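Local coordinates for protein glucanase (Clostridium thermocellum, PDB 5GXX) that probably hydrolyses internal beta-1,4-glucosidic bonds of cellulose as a family 9 endoglucanase of the cellulosome, at residues S195-T206 against K220-N229. The protein carries 1 engineered substitution. Numbering follows the deposited sequence.
Engineered in segment 220-229: T225 (natural residue Ile). With CA (calcium ion), chain C.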
loop_
_atom_site.group_PDB
_atom_site.type_symbol
_atom_site.label_atom_id
_atom_site.label_comp_id
_atom_site.label_asym_id
_atom_site.label_seq_id
_atom_site.Cartn_x
_atom_site.Cartn_y
_atom_site.Cartn_z
ATOM N N SER A 195 16.608 -38.325 -22.760
ATOM C CA SER A 195 17.096 -39.479 -23.500
ATOM C C SER A 195 16.993 -40.758 -22.671
ATOM O O SER A 195 17.219 -41.842 -23.184
ATOM C CB SER A 195 18.552 -39.265 -23.926
ATOM O OG SER A 195 19.346 -38.913 -22.806
ATOM N N GLY A 196 16.683 -40.640 -21.384
ATOM C CA GLY A 196 16.768 -41.783 -20.487
ATOM C C GLY A 196 18.148 -41.882 -19.866
ATOM O O GLY A 196 18.966 -40.955 -19.958
ATOM N N PHE A 197 18.409 -43.031 -19.253
ATOM C CA PHE A 197 19.599 -43.198 -18.426
ATOM C C PHE A 197 20.630 -44.186 -18.989
ATOM O O PHE A 197 21.727 -44.299 -18.442
ATOM C CB PHE A 197 19.182 -43.581 -16.995
ATOM C CG PHE A 197 18.514 -44.931 -16.918
ATOM C CD1 PHE A 197 19.269 -46.076 -17.125
ATOM C CD2 PHE A 197 17.142 -45.053 -16.730
ATOM C CE1 PHE A 197 18.694 -47.335 -17.096
ATOM C CE2 PHE A 197 16.544 -46.323 -16.718
ATOM C CZ PHE A 197 17.322 -47.459 -16.914
ATOM N N TRP A 198 20.306 -44.888 -20.074
ATOM C CA TRP A 198 21.270 -45.828 -20.646
ATOM C C TRP A 198 22.551 -45.148 -21.141
ATOM O O TRP A 198 23.647 -45.706 -21.010
ATOM C CB TRP A 198 20.640 -46.700 -21.740
ATOM C CG TRP A 198 19.510 -47.566 -21.245
ATOM C CD1 TRP A 198 18.188 -47.440 -21.559
ATOM C CD2 TRP A 198 19.603 -48.680 -20.346
ATOM N NE1 TRP A 198 17.449 -48.412 -20.917
ATOM C CE2 TRP A 198 18.295 -49.181 -20.162
ATOM C CE3 TRP A 198 20.667 -49.300 -19.673
ATOM C CZ2 TRP A 198 18.022 -50.283 -19.342
ATOM C CZ3 TRP A 198 20.392 -50.406 -18.859
ATOM C CH2 TRP A 198 19.081 -50.874 -18.701
ATOM N N ASP A 199 22.426 -43.961 -21.728
ATOM C CA ASP A 199 23.617 -43.236 -22.159
ATOM C C ASP A 199 24.549 -42.837 -21.008
ATOM O O ASP A 199 25.765 -42.919 -21.162
ATOM C CB ASP A 199 23.227 -41.991 -22.975
ATOM C CG ASP A 199 22.207 -41.115 -22.255
ATOM O OD1 ASP A 199 21.010 -41.478 -22.242
ATOM O OD2 ASP A 199 22.595 -40.060 -21.706
ATOM N N GLU A 200 24.007 -42.429 -19.863
ATOM C CA GLU A 200 24.855 -42.133 -18.706
ATOM C C GLU A 200 25.575 -43.386 -18.206
ATOM O O GLU A 200 26.734 -43.326 -17.792
ATOM C CB GLU A 200 24.067 -41.522 -17.540
ATOM C CG GLU A 200 23.588 -40.084 -17.723
ATOM C CD GLU A 200 22.386 -39.956 -18.625
ATOM O OE1 GLU A 200 21.800 -41.005 -18.988
ATOM O OE2 GLU A 200 22.012 -38.807 -18.967
ATOM N N LEU A 201 24.882 -44.520 -18.211
ATOM C CA LEU A 201 25.563 -45.747 -17.779
ATOM C C LEU A 201 26.698 -46.117 -18.724
ATOM O O LEU A 201 27.755 -46.546 -18.267
ATOM C CB LEU A 201 24.600 -46.930 -17.591
ATOM C CG LEU A 201 23.523 -46.752 -16.526
ATOM C CD1 LEU A 201 22.625 -48.008 -16.566
ATOM C CD2 LEU A 201 24.145 -46.566 -15.141
ATOM N N LEU A 202 26.460 -45.973 -20.025
ATOM C CA LEU A 202 27.517 -46.126 -21.025
ATOM C C LEU A 202 28.718 -45.218 -20.778
ATOM O O LEU A 202 29.863 -45.673 -20.778
ATOM C CB LEU A 202 26.966 -45.814 -22.426
ATOM C CG LEU A 202 27.979 -45.846 -23.576
ATOM C CD1 LEU A 202 28.652 -47.208 -23.709
ATOM C CD2 LEU A 202 27.254 -45.460 -24.860
ATOM N N TRP A 203 28.445 -43.929 -20.615
ATOM C CA TRP A 203 29.459 -42.898 -20.403
ATOM C C TRP A 203 30.249 -43.185 -19.136
ATOM O O TRP A 203 31.476 -43.187 -19.152
ATOM C CB TRP A 203 28.727 -41.554 -20.334
ATOM C CG TRP A 203 29.439 -40.263 -20.048
ATOM C CD1 TRP A 203 29.173 -39.440 -19.005
ATOM C CD2 TRP A 203 30.416 -39.579 -20.857
ATOM N NE1 TRP A 203 29.932 -38.291 -19.075
ATOM C CE2 TRP A 203 30.699 -38.349 -20.210
ATOM C CE3 TRP A 203 31.064 -39.872 -22.060
ATOM C CZ2 TRP A 203 31.622 -37.429 -20.714
ATOM C CZ3 TRP A 203 31.989 -38.959 -22.546
ATOM C CH2 TRP A 203 32.250 -37.754 -21.883
ATOM N N ALA A 204 29.550 -43.493 -18.048
ATOM C CA ALA A 204 30.238 -43.742 -16.792
ATOM C C ALA A 204 31.075 -45.026 -16.827
ATOM O O ALA A 204 32.236 -45.012 -16.403
ATOM C CB ALA A 204 29.229 -43.782 -15.654
ATOM N N SER A 205 30.505 -46.122 -17.332
ATOM C CA SER A 205 31.248 -47.382 -17.424
ATOM C C SER A 205 32.468 -47.253 -18.341
ATOM O O SER A 205 33.519 -47.832 -18.055
ATOM C CB SER A 205 30.353 -48.573 -17.822
ATOM O OG SER A 205 29.692 -48.370 -19.063
ATOM N N THR A 206 32.344 -46.478 -19.423
ATOM C CA THR A 206 33.455 -46.265 -20.348
ATOM C C THR A 206 34.598 -45.550 -19.639
ATOM O O THR A 206 35.747 -45.976 -19.732
ATOM C CB THR A 206 32.993 -45.473 -21.598
ATOM O OG1 THR A 206 32.027 -46.262 -22.296
ATOM C CG2 THR A 206 34.159 -45.140 -22.525
ATOM N N LYS A 220 30.230 -54.179 -19.484
ATOM C CA LYS A 220 29.057 -53.378 -19.137
ATOM C C LYS A 220 28.769 -52.333 -20.221
ATOM O O LYS A 220 27.652 -52.233 -20.734
ATOM C CB LYS A 220 29.272 -52.699 -17.777
ATOM C CG LYS A 220 29.116 -53.620 -16.575
ATOM C CD LYS A 220 27.666 -53.615 -16.117
ATOM C CE LYS A 220 27.421 -54.463 -14.880
ATOM N NZ LYS A 220 25.957 -54.426 -14.634
ATOM N N ALA A 221 29.788 -51.552 -20.559
ATOM C CA ALA A 221 29.638 -50.496 -21.566
ATOM C C ALA A 221 29.026 -51.054 -22.848
ATOM O O ALA A 221 28.004 -50.551 -23.335
ATOM C CB ALA A 221 30.989 -49.842 -21.849
ATOM N N GLU A 222 29.636 -52.121 -23.359
ATOM C CA GLU A 222 29.188 -52.726 -24.613
ATOM C C GLU A 222 27.778 -53.308 -24.524
ATOM O O GLU A 222 27.040 -53.283 -25.508
ATOM C CB GLU A 222 30.228 -53.710 -25.155
ATOM C CG GLU A 222 31.562 -53.025 -25.419
ATOM C CD GLU A 222 32.474 -53.770 -26.368
ATOM O OE1 GLU A 222 33.169 -54.711 -25.909
ATOM O OE2 GLU A 222 32.517 -53.397 -27.564
ATOM N N SER A 223 27.379 -53.729 -23.327
ATOM C CA SER A 223 26.033 -54.234 -23.066
ATOM C C SER A 223 24.942 -53.161 -23.126
ATOM O O SER A 223 23.760 -53.470 -23.290
ATOM C CB SER A 223 25.995 -54.947 -21.709
ATOM O OG SER A 223 25.707 -54.066 -20.636
ATOM N N TYR A 224 25.323 -51.896 -22.975
ATOM C CA TYR A 224 24.337 -50.819 -22.967
ATOM C C TYR A 224 23.982 -50.322 -24.362
ATOM O O TYR A 224 22.923 -49.713 -24.532
ATOM C CB TYR A 224 24.812 -49.624 -22.135
ATOM C CG TYR A 224 25.090 -49.921 -20.679
ATOM C CD1 TYR A 224 24.121 -50.486 -19.855
ATOM C CD2 TYR A 224 26.322 -49.599 -20.119
ATOM C CE1 TYR A 224 24.387 -50.753 -18.515
ATOM C CE2 TYR A 224 26.591 -49.857 -18.779
ATOM C CZ TYR A 224 25.623 -50.439 -17.986
ATOM O OH TYR A 224 25.906 -50.678 -16.650
ATOM N N THR A 225 24.840 -50.575 -25.347
ATOM C CA THR A 225 24.623 -49.980 -26.668
ATOM C C THR A 225 23.292 -50.342 -27.333
ATOM O O THR A 225 22.655 -49.471 -27.913
ATOM C CB THR A 225 25.816 -50.148 -27.644
ATOM O OG1 THR A 225 26.107 -51.536 -27.845
ATOM C CG2 THR A 225 27.051 -49.454 -27.097
ATOM N N PRO A 226 22.822 -51.600 -27.208
ATOM C CA PRO A 226 21.515 -51.942 -27.777
ATOM C C PRO A 226 20.316 -51.286 -27.095
ATOM O O PRO A 226 19.223 -51.284 -27.661
ATOM C CB PRO A 226 21.445 -53.464 -27.597
ATOM C CG PRO A 226 22.873 -53.874 -27.553
ATOM C CD PRO A 226 23.506 -52.813 -26.725
ATOM N N LYS A 227 20.523 -50.725 -25.906
ATOM C CA LYS A 227 19.493 -50.008 -25.148
ATOM C C LYS A 227 19.414 -48.510 -25.474
ATOM O O LYS A 227 18.481 -47.802 -25.065
ATOM C CB LYS A 227 19.735 -50.195 -23.646
ATOM C CG LYS A 227 19.877 -51.664 -23.217
ATOM C CD LYS A 227 18.595 -52.461 -23.460
ATOM C CE LYS A 227 17.431 -51.986 -22.594
ATOM N NZ LYS A 227 16.226 -52.844 -22.791
ATOM N N LEU A 228 20.393 -48.019 -26.226
ATOM C CA LEU A 228 20.385 -46.607 -26.592
ATOM C C LEU A 228 19.245 -46.345 -27.563
ATOM O O LEU A 228 18.818 -47.247 -28.290
ATOM C CB LEU A 228 21.709 -46.202 -27.243
ATOM C CG LEU A 228 22.957 -46.330 -26.368
ATOM C CD1 LEU A 228 24.199 -46.155 -27.223
ATOM C CD2 LEU A 228 22.946 -45.360 -25.204
ATOM N N ASN A 229 18.759 -45.107 -27.566
ATOM C CA ASN A 229 17.710 -44.700 -28.492
ATOM C C ASN A 229 18.157 -44.828 -29.951
ATOM O O ASN A 229 19.344 -44.720 -30.262
ATOM C CB ASN A 229 17.220 -43.285 -28.170
ATOM C CG ASN A 229 16.798 -43.130 -26.721
ATOM O OD1 ASN A 229 17.211 -42.188 -26.042
ATOM N ND2 ASN A 229 16.017 -44.088 -26.223
HETATM CA CA CA C . 20.587 -39.465 -20.683
HETATM O O HOH W 1 19.022 -38.164 -19.686
#
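Y224 is the knob that W198, L201, L202 and S205 receive where two antiparallel helices of the family 9 (alpha/alpha)6 barrel pack; the axes of 198-206 and 220-224 come within 8.5 Å and cross at -155°. L201 CB lies over one face of the tyrosine ring, a CH-pi contact 3.8 Å from the centroid, while S205 OG meets the ring edge in its plane. That hydroxyl is turned back between its own N and carbonyl carbon (chi1 58°), which lets it hydrogen-bond to L201 O at 2.8 Å; S205 N reaches the same oxygen from the opposite face of the carbonyl. Beyond the ring, Y224 OH is hydrogen-bonded to D176 of helix 162-178. Packing is close at A221 too, where L202 CD1 comes 3.4 Å from A221 O.

The solvent side is at K227. Its CB stands over the five-membered ring of W198, bends at chi2 and chi3 bring CE back to W198 CZ2 at 3.7 Å, and F197 CE1 covers the indole's other face. At this end S195, G196, D199 and E200 bind a calcium ion, completed by D246 and water. L228 spans both regions: CD1 meets L202 CD2 at 3.9 Å and CD2 lies 3.8 Å from D199 CA.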